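Local coordinates for protein putative hydrolase (PDB 4XUK) that probably hydrolyses organophosphates, and perhaps lactones, as a two-zinc enzyme of the metallo-beta-lactamase superfamily, at residues L109-V114 and L158-K163; N24-N29 and I234-D239; S86-L91 and A123-A128; I16-D21 and P269-T274; F61-G66 and I70-G75. The protein carries 2 engineered substitutions. All coordinates share one frame; numbering follows the deposited sequence.

Contacts 1 and 2 meet at the two-zinc site, touching where His110 CE1 lies 3.8 Å from Tyr236 O. Contact 1 supplies three of the zinc ligands, while contact 2 brings the Tyr236 side chain to about 6 Å from a zinc ion. Contact 5 reaches the site from the core, where Asp73 OD2 lies 2.8 Å from His113 ND1, a probable hydrogen bond to a histidine whose NE2 binds zinc. Contacts 3 and 5 have centres about 10 Å apart and meet where Phe125 packs on Leu71. Contact 4, its centre about 11 Å from that of contact 5, joins the first sheet to the second, on the face turned away from helix 87-93 of contact 3.

Contact 1: L109-V114 and L158-K163; sequences LHPDHV and LGTVEK. With ZN (zinc ion), chain C; ZN (zinc ion), chain D.
Pro111 turns its ring toward helix 151-173 and presses CG between two residues one helical turn apart. CG lies 3.9 Å from Thr160 CB and 3.8 Å from Lys163 CD, so one ring carbon makes the closest contact to both. The proline ring and the Thr160 side chain cross at about a right angle, and this is the enclosed side of the contact. Thr160 OG1 is shut in with it, 4.2 Å from Pro111 CD, and has no polar partner in the model. Pro111 belongs to the His-X-His-X-Asp-His signature of the metallo-beta-lactamase superfamily, and the short helix 111-114 that it begins displays metal ligands on its far side. Asp112 OD2 and His113 NE2 bind the zinc ion of chain C, the latter at 2.0 Å, and His110 ND1 binds the zinc ion of chain D at 2.4 Å. His110 O receives the backbone N-H groups of both His113 and Val114, and it lies in the plane of the His113 ring at its edge. Lys163, touching just as closely, forms the side nearer solvent. Its CG stands beside the backbone N (chi1 -59°), and the chain runs over the proline before bending at chi4 (-72°). Its amine leads away from Pro111, on the partly exposed side, to a hydrogen bond between NZ and Cys79 O.

Contact 2: N24-N29 and I234-D239; sequences NFMSPN and IEYDID
The Tyr236 ring receives Met26 SD obliquely, in a Met-aromatic contact. The sulfur lies 5.1 Å from the centroid of the Tyr236 ring, 73° off the ring normal, and its nearest ring atom is Tyr236 CE2 at 3.8 Å. The ring of His221 also meets that of Tyr236, with the two planes at about 40°. Beyond the ring, Tyr236 OH comes 3.8 Å from Met26 CB, so the phenol end lies beside the root of the methionine while CE2 meets its sulfur. Met26 ends strand 14-26, and its side chain reaches from the end of this strand to the loop before helix 240-257. CG sits between the backbone N and the carbonyl carbon (chi1 61°), and from there the chain runs fully extended, which carries SD and CE out to the loop. Ile234 comes to meet it tip to tip. The loop is shaped by a type I beta turn from Ile234 to Asp237, closed by Asp237 N on Ile234 O; a weak bond from Ile234 N to Asp237 OD2 adds to it. Asp237 OD1 is hydrogen-bonded to ND1 of the zinc ligand His197, so the turn that presents Tyr236 and Ile234 also supplies a second-shell partner of the metal site. On the other segment Ser27 OG accepts from Asn29 N in an ST turn. At the meeting of the two tips, Ile234 CD1 lies 3.8 Å from Met26 SD and 3.9 Å from Met26 CE.

Contact 3: S86-L91 and A123-A128; sequences SVLSNL and ANFPNA
Helix 87-93, which lies against one face of the first beta sheet, uses Leu88 and Leu91 to meet Asn124 and Phe125 of the loop leading into strand 129-133. Leu88 divides its two methyl groups between the loop residues. CD2 approaches the amide of Asn124, 3.6 Å from Asn124 OD1 and about as near to CG, a van der Waals contact without a hydrogen bond. The polar partner of the Asn124 amide is Gly116, whose O takes a hydrogen bond from ND2. The other methyl, Leu88 CD1, lies 4.1 Å from Phe125 CE1 and equally far from CZ, obliquely placed on the ring as the two side chains slide past each other. Leu91, one turn further along, comes to the edge of the same ring: its CD1 lies near the ring plane, 3.8 Å from Phe125 CE1. Both leucines carry CG opposite the backbone N (chi1 -176° in Leu88), which sends their methyl groups out from the helix toward the loop. The Phe125 side chain leaves its backbone alongside the helix, and its ring end then comes to the leucines. The loop is folded by a type I turn from Phe125 to Ala128, and Phe125 N is bonded to Tyr171 OH of helix 151-173. Phe125 also packs on Leu71 and Ile104 of the sheet, while Leu91 packs on Leu19 and Leu62. Helix, aromatic loop residue and strands thus share one apolar layer, the helix-on-sheet outer layer of the alpha-beta-beta-alpha sandwich typical of the metallo-beta-lactamase fold.

Contact 4: I16-D21 and P269-T274; sequences ITALLD and PGIGHT. Engineered in segment 269-274: Thr274 (natural residue Ile).
Ala18 and Ile16 on strand 14-26 face Pro269 and Ile271 across the interior of the alpha-beta-beta-alpha sandwich, where the two large sheets of the metallo-beta-lactamase fold lie against each other. The apolar contacts centre on Ala18, whose small side chain lets the backbones come near: the CA atoms of Ala18 and Pro269 are 5.3 Å apart. Ala18 CB lies 3.5 Å from Pro269 CB and 4.1 Å from Ile271 CD1. Ile16, next but one along the strand on the same face, adds a looser touch, its CG2 lying 4.3 Å from Ile271 CD1. Ile271 meets both with this one methyl group: CG1 stands beside the backbone N (chi1 -58°) and the chain then extends (chi2 177°), pushing CD1 into the angle between them. Phe61 from the neighbouring strand lies against both Ala18 and Ile271. Pro269 follows a cis peptide bond, and Gly270 with its positive phi turns the chain into strand 271-275. Polar and aromatic contacts occur further along, toward the second subunit. There His273 stacks on the ring of Tyr47 of that subunit, and the backbone O of the engineered Thr274 is hydrogen-bonded to the same tyrosine's OH. No hydrogen bond joins the two segments, and their second kind of contact is methyl against carbonyl, with Ala18 CB 3.3 Å from Pro269 O.

Contact 5: F61-G66 and I70-G75; sequences FLVNIG and ILIDSG. Engineered in segment 70-75: Ile70 (natural residue Val).
Ile70 O takes the backbone N-H of Val63 at a Val63 N to Ile70 O distance of 2.6 Å, with the donor lying in the carbonyl plane, and also receives a CA-H contact from Leu62. Phe61 O is held in the same way two residues back: Ile72 N lies 2.7 Å from Phe61 O, nearly in line with the carbonyl, and Leu71 CA adds a CA-H contact. The return bonds run from Ile70 N to Val63 O and, longest of the four, from Phe61 N to Ile72 O at 3.2 Å, where the donor is tilted 31° from the carbonyl plane. Phe61 with Ile72 and Val63 with Ile70 are therefore hydrogen-bonded antiparallel pairs, and Leu62 with Leu71 between them is a non-hydrogen-bonded one, in a beta hairpin of strands 54-64 and 69-72. On the face of Val63 and Ile72 the side chains meet diagonally. Val63 CG2 stands beside its backbone N, with CG1 opposite that N (chi1 -173°), and comes 3.7 Å from Ile72 CD1; Phe189 of the second sheet packs over them. The engineered Ile70 has its CG2 3.6 Å from Val63 O. On the other face Leu62 CD2 lies 4.0 Å from Leu71 CD1; Leu62 packs under Leu91 of helix 87-93 and Leu71 against Phe125. Where strand 54-64 ends, Asn64 OD1 takes Gly66 N in an Asx turn. The paired amides leave two apolar faces to be buried, and the register so fixed probably helps set Asp73, just past the strand, where its OD2 is hydrogen-bonded to ND1 of the zinc ligand His113.

Contact 1: L109-V114 and L158-K163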
# COMPACT_ATOMS: atom_id res chain seq x y z
N LEU A 109 1.40 13.05 23.60
CA LEU A 109 0.54 14.22 23.50
C LEU A 109 0.95 15.24 22.43
O LEU A 109 0.49 16.38 22.47
CB LEU A 109 0.42 14.90 24.87
CG LEU A 109 -0.27 14.10 25.98
CD1 LEU A 109 -0.17 14.81 27.32
CD2 LEU A 109 -1.72 13.87 25.63
N HIS A 110 1.80 14.85 21.48
CA HIS A 110 2.05 15.73 20.33
C HIS A 110 0.70 15.99 19.65
O HIS A 110 -0.17 15.11 19.62
CB HIS A 110 3.10 15.13 19.37
CG HIS A 110 4.51 15.53 19.70
ND1 HIS A 110 5.61 14.86 19.21
CD2 HIS A 110 5.00 16.53 20.48
CE1 HIS A 110 6.71 15.41 19.69
NE2 HIS A 110 6.37 16.43 20.45
N PRO A 111 0.50 17.22 19.14
CA PRO A 111 -0.81 17.62 18.59
C PRO A 111 -1.34 16.73 17.47
O PRO A 111 -2.56 16.63 17.33
CB PRO A 111 -0.54 19.03 18.07
CG PRO A 111 0.54 19.55 19.02
CD PRO A 111 1.44 18.35 19.22
N ASP A 112 -0.46 16.09 16.69
CA ASP A 112 -0.94 15.25 15.60
C ASP A 112 -1.40 13.88 16.09
O ASP A 112 -1.72 13.00 15.30
CB ASP A 112 0.12 15.14 14.50
CG ASP A 112 1.46 14.68 15.04
OD1 ASP A 112 1.90 15.19 16.09
OD2 ASP A 112 2.07 13.81 14.40
N HIS A 113 -1.45 13.71 17.41
CA HIS A 113 -1.96 12.49 18.00
C HIS A 113 -3.13 12.74 18.93
O HIS A 113 -4.07 11.93 18.98
CB HIS A 113 -0.83 11.75 18.71
CG HIS A 113 0.31 11.44 17.79
ND1 HIS A 113 0.51 10.18 17.26
CD2 HIS A 113 1.25 12.24 17.25
CE1 HIS A 113 1.55 10.22 16.45
NE2 HIS A 113 2.03 11.45 16.44
N VAL A 114 -3.08 13.85 19.66
CA VAL A 114 -4.11 14.16 20.65
C VAL A 114 -5.22 15.11 20.16
O VAL A 114 -6.38 14.96 20.57
CB VAL A 114 -3.49 14.69 21.97
CG1 VAL A 114 -2.79 16.02 21.74
CG2 VAL A 114 -4.57 14.85 23.04
N LEU A 158 5.39 25.69 24.98
CA LEU A 158 4.24 26.45 25.44
C LEU A 158 3.12 26.43 24.42
O LEU A 158 1.97 26.33 24.73
CB LEU A 158 4.64 27.87 25.74
CG LEU A 158 4.92 28.37 27.16
CD1 LEU A 158 5.45 27.37 28.14
CD2 LEU A 158 5.69 29.66 27.24
N GLY A 159 3.52 26.53 23.18
CA GLY A 159 2.57 26.50 22.08
C GLY A 159 1.86 25.17 21.99
O GLY A 159 0.63 25.13 21.86
N THR A 160 2.60 24.06 22.04
CA THR A 160 1.90 22.78 22.02
C THR A 160 1.14 22.49 23.32
O THR A 160 0.08 21.88 23.27
CB THR A 160 2.73 21.57 21.50
OG1 THR A 160 2.82 20.55 22.51
CG2 THR A 160 4.09 21.97 21.03
N VAL A 161 1.64 22.95 24.46
CA VAL A 161 0.87 22.83 25.71
C VAL A 161 -0.55 23.39 25.55
O VAL A 161 -1.53 22.76 25.97
CB VAL A 161 1.58 23.48 26.93
CG1 VAL A 161 0.62 23.62 28.10
CG2 VAL A 161 2.77 22.63 27.34
N GLU A 162 -0.68 24.56 24.95
CA GLU A 162 -2.00 25.13 24.72
C GLU A 162 -2.92 24.28 23.84
O GLU A 162 -4.04 24.10 24.14
CB GLU A 162 -1.92 26.53 24.19
CG GLU A 162 -3.17 27.33 24.49
CD GLU A 162 -3.19 27.99 25.88
OE1 GLU A 162 -3.25 29.20 25.94
OE2 GLU A 162 -3.17 27.33 26.90
N LYS A 163 -2.39 23.74 22.78
CA LYS A 163 -3.18 22.86 21.92
C LYS A 163 -3.60 21.61 22.67
O LYS A 163 -4.73 21.11 22.50
CB LYS A 163 -2.36 22.45 20.69
CG LYS A 163 -1.87 23.60 19.81
CD LYS A 163 -0.86 23.06 18.79
CE LYS A 163 -0.16 24.15 17.98
NZ LYS A 163 -1.06 24.80 16.99
ZN ZN C . 3.53 12.28 15.38
ZN ZN D . 5.26 12.88 17.89

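Contact 2: N24-N29 and I234-D239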
# COMPACT_ATOMS: atom_id res chain seq x y z
N ASN A 24 2.06 14.86 5.37
CA ASN A 24 3.03 15.92 5.37
C ASN A 24 4.18 15.73 4.42
O ASN A 24 4.46 14.65 4.03
CB ASN A 24 3.60 16.17 6.73
CG ASN A 24 2.61 16.74 7.69
OD1 ASN A 24 1.63 17.32 7.34
ND2 ASN A 24 2.89 16.54 8.91
N PHE A 25 4.87 16.82 4.10
CA PHE A 25 6.09 16.74 3.31
C PHE A 25 7.21 17.47 4.05
O PHE A 25 7.37 18.68 3.90
CB PHE A 25 5.87 17.31 1.91
CG PHE A 25 4.88 16.53 1.09
CD1 PHE A 25 3.53 16.80 1.19
CD2 PHE A 25 5.31 15.53 0.23
CE1 PHE A 25 2.61 16.07 0.45
CE2 PHE A 25 4.40 14.81 -0.52
CZ PHE A 25 3.04 15.08 -0.40
N MET A 26 7.97 16.74 4.85
CA MET A 26 8.95 17.37 5.74
C MET A 26 10.32 17.54 5.10
O MET A 26 10.67 16.87 4.13
CB MET A 26 9.04 16.61 7.07
CG MET A 26 9.49 15.17 6.96
SD MET A 26 9.40 14.29 8.55
CE MET A 26 9.87 12.65 7.99
N SER A 27 11.10 18.48 5.64
CA SER A 27 12.45 18.71 5.13
C SER A 27 13.34 17.50 5.37
O SER A 27 13.32 16.94 6.45
CB SER A 27 13.06 19.93 5.82
OG SER A 27 14.38 20.14 5.35
N PRO A 28 14.15 17.11 4.38
CA PRO A 28 15.15 16.07 4.64
C PRO A 28 16.14 16.50 5.72
O PRO A 28 16.79 15.65 6.34
CB PRO A 28 15.88 15.92 3.29
CG PRO A 28 15.63 17.22 2.57
CD PRO A 28 14.23 17.62 3.00
N ASN A 29 16.26 17.81 5.96
CA ASN A 29 17.13 18.30 7.02
C ASN A 29 16.69 17.91 8.43
O ASN A 29 17.44 18.06 9.38
CB ASN A 29 17.27 19.83 6.94
CG ASN A 29 18.01 20.29 5.71
OD1 ASN A 29 17.50 21.08 4.91
ND2 ASN A 29 19.23 19.79 5.54
N ILE A 234 15.42 12.09 14.51
CA ILE A 234 14.74 13.16 13.79
C ILE A 234 14.58 14.35 14.74
O ILE A 234 14.53 14.16 15.96
CB ILE A 234 13.38 12.69 13.21
CG1 ILE A 234 12.83 13.72 12.21
CG2 ILE A 234 12.39 12.37 14.34
CD1 ILE A 234 11.72 13.18 11.33
N GLU A 235 14.51 15.55 14.18
CA GLU A 235 14.43 16.78 14.98
C GLU A 235 13.21 16.85 15.90
O GLU A 235 13.22 17.58 16.90
CB GLU A 235 14.46 18.01 14.06
CG GLU A 235 15.17 19.21 14.67
CD GLU A 235 16.66 18.96 14.86
OE1 GLU A 235 17.07 18.61 15.99
OE2 GLU A 235 17.43 19.11 13.89
N TYR A 236 12.15 16.10 15.57
CA TYR A 236 10.95 16.04 16.40
C TYR A 236 11.18 15.36 17.76
O TYR A 236 10.39 15.56 18.70
CB TYR A 236 9.81 15.32 15.66
CG TYR A 236 9.40 15.93 14.33
CD1 TYR A 236 9.30 17.31 14.18
CD2 TYR A 236 9.12 15.13 13.23
CE1 TYR A 236 8.93 17.86 12.96
CE2 TYR A 236 8.75 15.67 12.02
CZ TYR A 236 8.66 17.04 11.89
OH TYR A 236 8.28 17.59 10.69
N ASP A 237 12.20 14.52 17.86
CA ASP A 237 12.50 13.82 19.10
C ASP A 237 12.90 14.82 20.18
O ASP A 237 13.74 15.69 19.94
CB ASP A 237 13.65 12.81 18.90
CG ASP A 237 13.26 11.66 17.99
OD1 ASP A 237 12.06 11.35 17.88
OD2 ASP A 237 14.17 11.03 17.40
N ILE A 238 12.30 14.74 21.36
CA ILE A 238 12.71 15.62 22.47
C ILE A 238 14.05 15.15 23.04
O ILE A 238 14.94 15.96 23.36
CB ILE A 238 11.62 15.72 23.57
CG1 ILE A 238 10.41 16.50 23.03
CG2 ILE A 238 12.18 16.42 24.80
CD1 ILE A 238 9.21 16.47 23.93
N ASP A 239 14.20 13.83 23.17
CA ASP A 239 15.51 13.27 23.51
C ASP A 239 15.91 12.32 22.38
O ASP A 239 15.56 11.14 22.40
CB ASP A 239 15.44 12.52 24.84
CG ASP A 239 16.81 12.01 25.31
OD1 ASP A 239 17.73 11.81 24.49
OD2 ASP A 239 16.95 11.79 26.53

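Contact 3: S86-L91 and A123-A128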
# COMPACT_ATOMS: atom_id res chain seq x y z
N SER A 86 -8.26 14.60 8.89
CA SER A 86 -9.21 13.70 8.21
C SER A 86 -9.64 12.47 9.02
O SER A 86 -10.50 11.72 8.57
CB SER A 86 -8.63 13.23 6.86
OG SER A 86 -8.63 14.28 5.92
N VAL A 87 -9.04 12.25 10.19
CA VAL A 87 -9.30 11.01 10.93
C VAL A 87 -10.78 10.75 11.17
O VAL A 87 -11.27 9.65 10.91
CB VAL A 87 -8.53 10.94 12.28
CG1 VAL A 87 -9.20 9.94 13.23
CG2 VAL A 87 -7.09 10.54 12.04
N LEU A 88 -11.51 11.76 11.62
CA LEU A 88 -12.93 11.55 11.94
C LEU A 88 -13.77 11.28 10.69
O LEU A 88 -14.68 10.44 10.71
CB LEU A 88 -13.52 12.73 12.74
CG LEU A 88 -14.97 12.58 13.22
CD1 LEU A 88 -15.18 11.27 13.98
CD2 LEU A 88 -15.38 13.78 14.09
N SER A 89 -13.46 11.99 9.62
CA SER A 89 -14.19 11.82 8.37
C SER A 89 -14.00 10.41 7.84
O SER A 89 -14.94 9.81 7.33
CB SER A 89 -13.73 12.82 7.32
OG SER A 89 -14.28 12.45 6.07
N ASN A 90 -12.79 9.86 7.97
CA ASN A 90 -12.53 8.50 7.52
C ASN A 90 -13.10 7.43 8.45
O ASN A 90 -13.47 6.34 8.00
CB ASN A 90 -11.02 8.29 7.27
CG ASN A 90 -10.54 8.98 5.99
OD1 ASN A 90 -11.22 8.94 4.96
ND2 ASN A 90 -9.37 9.63 6.06
N LEU A 91 -13.18 7.74 9.75
CA LEU A 91 -13.87 6.85 10.69
C LEU A 91 -15.32 6.65 10.25
O LEU A 91 -15.83 5.52 10.20
CB LEU A 91 -13.81 7.44 12.10
CG LEU A 91 -14.35 6.63 13.27
CD1 LEU A 91 -13.56 6.96 14.53
CD2 LEU A 91 -15.83 6.95 13.48
N ALA A 123 -15.77 17.66 22.46
CA ALA A 123 -15.31 16.29 22.25
C ALA A 123 -15.84 15.74 20.95
O ALA A 123 -17.00 15.97 20.59
CB ALA A 123 -15.72 15.40 23.43
N ASN A 124 -14.98 15.04 20.21
CA ASN A 124 -15.46 14.29 19.06
C ASN A 124 -16.01 12.94 19.49
O ASN A 124 -16.80 12.35 18.76
CB ASN A 124 -14.35 14.08 18.03
CG ASN A 124 -14.12 15.29 17.15
OD1 ASN A 124 -15.03 16.07 16.88
ND2 ASN A 124 -12.89 15.44 16.69
N PHE A 125 -15.58 12.44 20.64
CA PHE A 125 -15.95 11.09 21.05
C PHE A 125 -16.65 11.09 22.41
O PHE A 125 -16.02 10.83 23.45
CB PHE A 125 -14.72 10.19 21.00
CG PHE A 125 -14.02 10.21 19.66
CD1 PHE A 125 -14.49 9.44 18.61
CD2 PHE A 125 -12.93 11.04 19.44
CE1 PHE A 125 -13.88 9.46 17.37
CE2 PHE A 125 -12.31 11.08 18.19
CZ PHE A 125 -12.79 10.28 17.15
N PRO A 126 -17.96 11.35 22.41
CA PRO A 126 -18.71 11.69 23.63
C PRO A 126 -18.80 10.55 24.66
O PRO A 126 -19.04 10.84 25.82
CB PRO A 126 -20.10 12.07 23.10
CG PRO A 126 -20.22 11.39 21.80
CD PRO A 126 -18.83 11.31 21.22
N ASN A 127 -18.58 9.31 24.24
CA ASN A 127 -18.65 8.17 25.17
C ASN A 127 -17.29 7.57 25.51
O ASN A 127 -17.21 6.50 26.12
CB ASN A 127 -19.56 7.10 24.60
CG ASN A 127 -20.95 7.62 24.35
OD1 ASN A 127 -21.52 8.29 25.21
ND2 ASN A 127 -21.49 7.36 23.17
N ALA A 128 -16.23 8.26 25.12
CA ALA A 128 -14.89 7.71 25.26
C ALA A 128 -14.14 8.28 26.45
O ALA A 128 -14.25 9.47 26.78
CB ALA A 128 -14.08 7.97 23.99

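Contact 4: I16-D21 and P269-T274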
# COMPACT_ATOMS: atom_id res chain seq x y z
N ILE A 16 -8.99 -4.15 12.89
CA ILE A 16 -8.29 -2.89 13.07
C ILE A 16 -8.52 -2.04 11.83
O ILE A 16 -8.31 -2.50 10.71
CB ILE A 16 -6.78 -3.12 13.27
CG1 ILE A 16 -6.56 -3.94 14.54
CG2 ILE A 16 -6.05 -1.79 13.34
CD1 ILE A 16 -5.16 -4.53 14.69
N THR A 17 -8.99 -0.81 12.02
CA THR A 17 -9.21 0.08 10.90
C THR A 17 -8.14 1.16 10.88
O THR A 17 -8.04 1.95 11.82
CB THR A 17 -10.58 0.76 11.00
OG1 THR A 17 -11.60 -0.22 11.24
CG2 THR A 17 -10.89 1.50 9.71
N ALA A 18 -7.34 1.18 9.82
CA ALA A 18 -6.36 2.25 9.65
C ALA A 18 -7.11 3.48 9.19
O ALA A 18 -7.97 3.38 8.30
CB ALA A 18 -5.31 1.86 8.61
N LEU A 19 -6.82 4.63 9.80
CA LEU A 19 -7.48 5.89 9.46
C LEU A 19 -6.45 6.96 9.11
O LEU A 19 -5.52 7.22 9.89
CB LEU A 19 -8.32 6.38 10.64
CG LEU A 19 -9.44 5.45 11.10
CD1 LEU A 19 -10.16 6.04 12.32
CD2 LEU A 19 -10.41 5.19 9.95
N LEU A 20 -6.62 7.58 7.95
CA LEU A 20 -5.68 8.61 7.48
C LEU A 20 -6.10 9.99 7.98
O LEU A 20 -7.27 10.38 7.86
CB LEU A 20 -5.60 8.61 5.94
CG LEU A 20 -4.62 9.62 5.30
CD1 LEU A 20 -3.18 9.38 5.76
CD2 LEU A 20 -4.68 9.57 3.79
N ASP A 21 -5.14 10.73 8.55
CA ASP A 21 -5.40 12.10 8.96
C ASP A 21 -4.97 13.08 7.89
O ASP A 21 -5.55 14.14 7.73
CB ASP A 21 -4.66 12.44 10.27
CG ASP A 21 -5.29 13.62 10.98
OD1 ASP A 21 -6.53 13.58 11.23
OD2 ASP A 21 -4.58 14.59 11.29
N PRO A 269 -1.81 2.37 4.75
CA PRO A 269 -2.45 2.24 6.07
C PRO A 269 -1.52 2.19 7.28
O PRO A 269 -2.02 2.26 8.41
CB PRO A 269 -3.23 0.93 5.95
CG PRO A 269 -2.54 0.17 4.88
CD PRO A 269 -2.07 1.19 3.90
N GLY A 270 -0.21 2.06 7.08
CA GLY A 270 0.72 2.08 8.20
C GLY A 270 0.79 0.76 8.97
O GLY A 270 1.27 0.71 10.10
N ILE A 271 0.30 -0.30 8.33
CA ILE A 271 0.27 -1.62 8.95
C ILE A 271 1.19 -2.56 8.16
O ILE A 271 1.15 -2.60 6.92
CB ILE A 271 -1.18 -2.17 8.99
CG1 ILE A 271 -2.11 -1.22 9.75
CG2 ILE A 271 -1.23 -3.56 9.61
CD1 ILE A 271 -3.60 -1.67 9.75
N GLY A 272 2.03 -3.29 8.86
CA GLY A 272 3.01 -4.14 8.19
C GLY A 272 3.89 -4.86 9.19
O GLY A 272 3.51 -5.04 10.35
N HIS A 273 5.07 -5.28 8.74
CA HIS A 273 5.99 -6.02 9.58
C HIS A 273 7.40 -5.52 9.28
O HIS A 273 7.62 -4.86 8.26
CB HIS A 273 5.91 -7.50 9.23
CG HIS A 273 4.58 -8.12 9.50
ND1 HIS A 273 3.52 -8.03 8.63
CD2 HIS A 273 4.13 -8.85 10.56
CE1 HIS A 273 2.48 -8.68 9.12
NE2 HIS A 273 2.83 -9.19 10.29
N THR A 274 8.35 -5.80 10.16
CA THR A 274 9.74 -5.44 9.86
C THR A 274 10.65 -6.64 9.71
O THR A 274 10.63 -7.57 10.53
CB THR A 274 10.34 -4.38 10.84
OG1 THR A 274 11.61 -4.82 11.33
CG2 THR A 274 9.43 -4.14 11.99

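Contact 5: F61-G66 and I70-G75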
# COMPACT_ATOMS: atom_id res chain seq x y z
N PHE A 61 -5.58 4.60 14.46
CA PHE A 61 -6.13 3.24 14.34
C PHE A 61 -7.31 2.97 15.25
O PHE A 61 -7.27 3.27 16.45
CB PHE A 61 -5.02 2.20 14.59
CG PHE A 61 -3.82 2.39 13.71
CD1 PHE A 61 -3.81 1.89 12.41
CD2 PHE A 61 -2.73 3.14 14.15
CE1 PHE A 61 -2.72 2.10 11.58
CE2 PHE A 61 -1.64 3.34 13.33
CZ PHE A 61 -1.64 2.83 12.03
N LEU A 62 -8.37 2.40 14.66
CA LEU A 62 -9.54 1.92 15.39
C LEU A 62 -9.41 0.42 15.61
O LEU A 62 -9.08 -0.32 14.68
CB LEU A 62 -10.82 2.15 14.57
CG LEU A 62 -11.69 3.38 14.80
CD1 LEU A 62 -12.92 3.27 13.89
CD2 LEU A 62 -12.12 3.54 16.28
N VAL A 63 -9.68 -0.03 16.83
CA VAL A 63 -9.59 -1.46 17.14
C VAL A 63 -10.93 -1.95 17.69
O VAL A 63 -11.34 -1.56 18.80
CB VAL A 63 -8.48 -1.74 18.16
CG1 VAL A 63 -8.28 -3.24 18.34
CG2 VAL A 63 -7.17 -1.08 17.73
N ASN A 64 -11.59 -2.79 16.92
CA ASN A 64 -12.85 -3.40 17.34
C ASN A 64 -12.53 -4.76 17.98
O ASN A 64 -12.22 -5.73 17.28
CB ASN A 64 -13.76 -3.56 16.12
CG ASN A 64 -15.10 -4.19 16.45
OD1 ASN A 64 -15.30 -4.76 17.52
ND2 ASN A 64 -16.04 -4.10 15.51
N ILE A 65 -12.60 -4.83 19.31
CA ILE A 65 -12.32 -6.10 19.98
C ILE A 65 -13.60 -6.86 20.35
O ILE A 65 -13.56 -7.79 21.15
CB ILE A 65 -11.44 -5.92 21.24
CG1 ILE A 65 -12.17 -5.08 22.29
CG2 ILE A 65 -10.10 -5.28 20.87
CD1 ILE A 65 -11.44 -5.05 23.62
N GLY A 66 -14.72 -6.47 19.75
CA GLY A 66 -15.99 -7.16 19.97
C GLY A 66 -16.96 -6.36 20.80
O GLY A 66 -17.94 -5.83 20.29
N ILE A 70 -11.83 0.70 20.34
CA ILE A 70 -10.82 1.56 20.91
C ILE A 70 -10.01 2.31 19.83
O ILE A 70 -9.64 1.75 18.79
CB ILE A 70 -9.98 0.78 21.97
CG1 ILE A 70 -8.51 0.81 21.64
CG2 ILE A 70 -10.47 -0.65 22.18
CD1 ILE A 70 -7.93 1.94 22.28
N LEU A 71 -9.80 3.61 20.05
CA LEU A 71 -9.08 4.44 19.10
C LEU A 71 -7.66 4.71 19.59
O LEU A 71 -7.46 5.09 20.75
CB LEU A 71 -9.85 5.76 18.88
CG LEU A 71 -9.29 6.82 17.93
CD1 LEU A 71 -9.22 6.29 16.51
CD2 LEU A 71 -10.13 8.11 17.98
N ILE A 72 -6.68 4.49 18.73
CA ILE A 72 -5.28 4.65 19.13
C ILE A 72 -4.65 5.80 18.36
O ILE A 72 -4.31 5.68 17.18
CB ILE A 72 -4.53 3.32 18.98
CG1 ILE A 72 -5.29 2.23 19.76
CG2 ILE A 72 -3.10 3.44 19.50
CD1 ILE A 72 -4.72 0.84 19.66
N ASP A 73 -4.50 6.93 19.07
CA ASP A 73 -4.23 8.25 18.48
C ASP A 73 -5.42 8.75 17.64
O ASP A 73 -6.34 7.99 17.36
CB ASP A 73 -2.88 8.29 17.73
CG ASP A 73 -1.70 8.12 18.67
OD1 ASP A 73 -1.90 8.33 19.90
OD2 ASP A 73 -0.59 7.76 18.21
N SER A 74 -5.42 10.02 17.25
CA SER A 74 -6.64 10.60 16.66
C SER A 74 -6.38 11.63 15.58
O SER A 74 -7.33 12.27 15.08
CB SER A 74 -7.47 11.26 17.75
OG SER A 74 -6.75 12.36 18.31
N GLY A 75 -5.12 11.82 15.21
CA GLY A 75 -4.80 12.82 14.21
C GLY A 75 -4.77 14.21 14.83
O GLY A 75 -4.86 14.35 16.05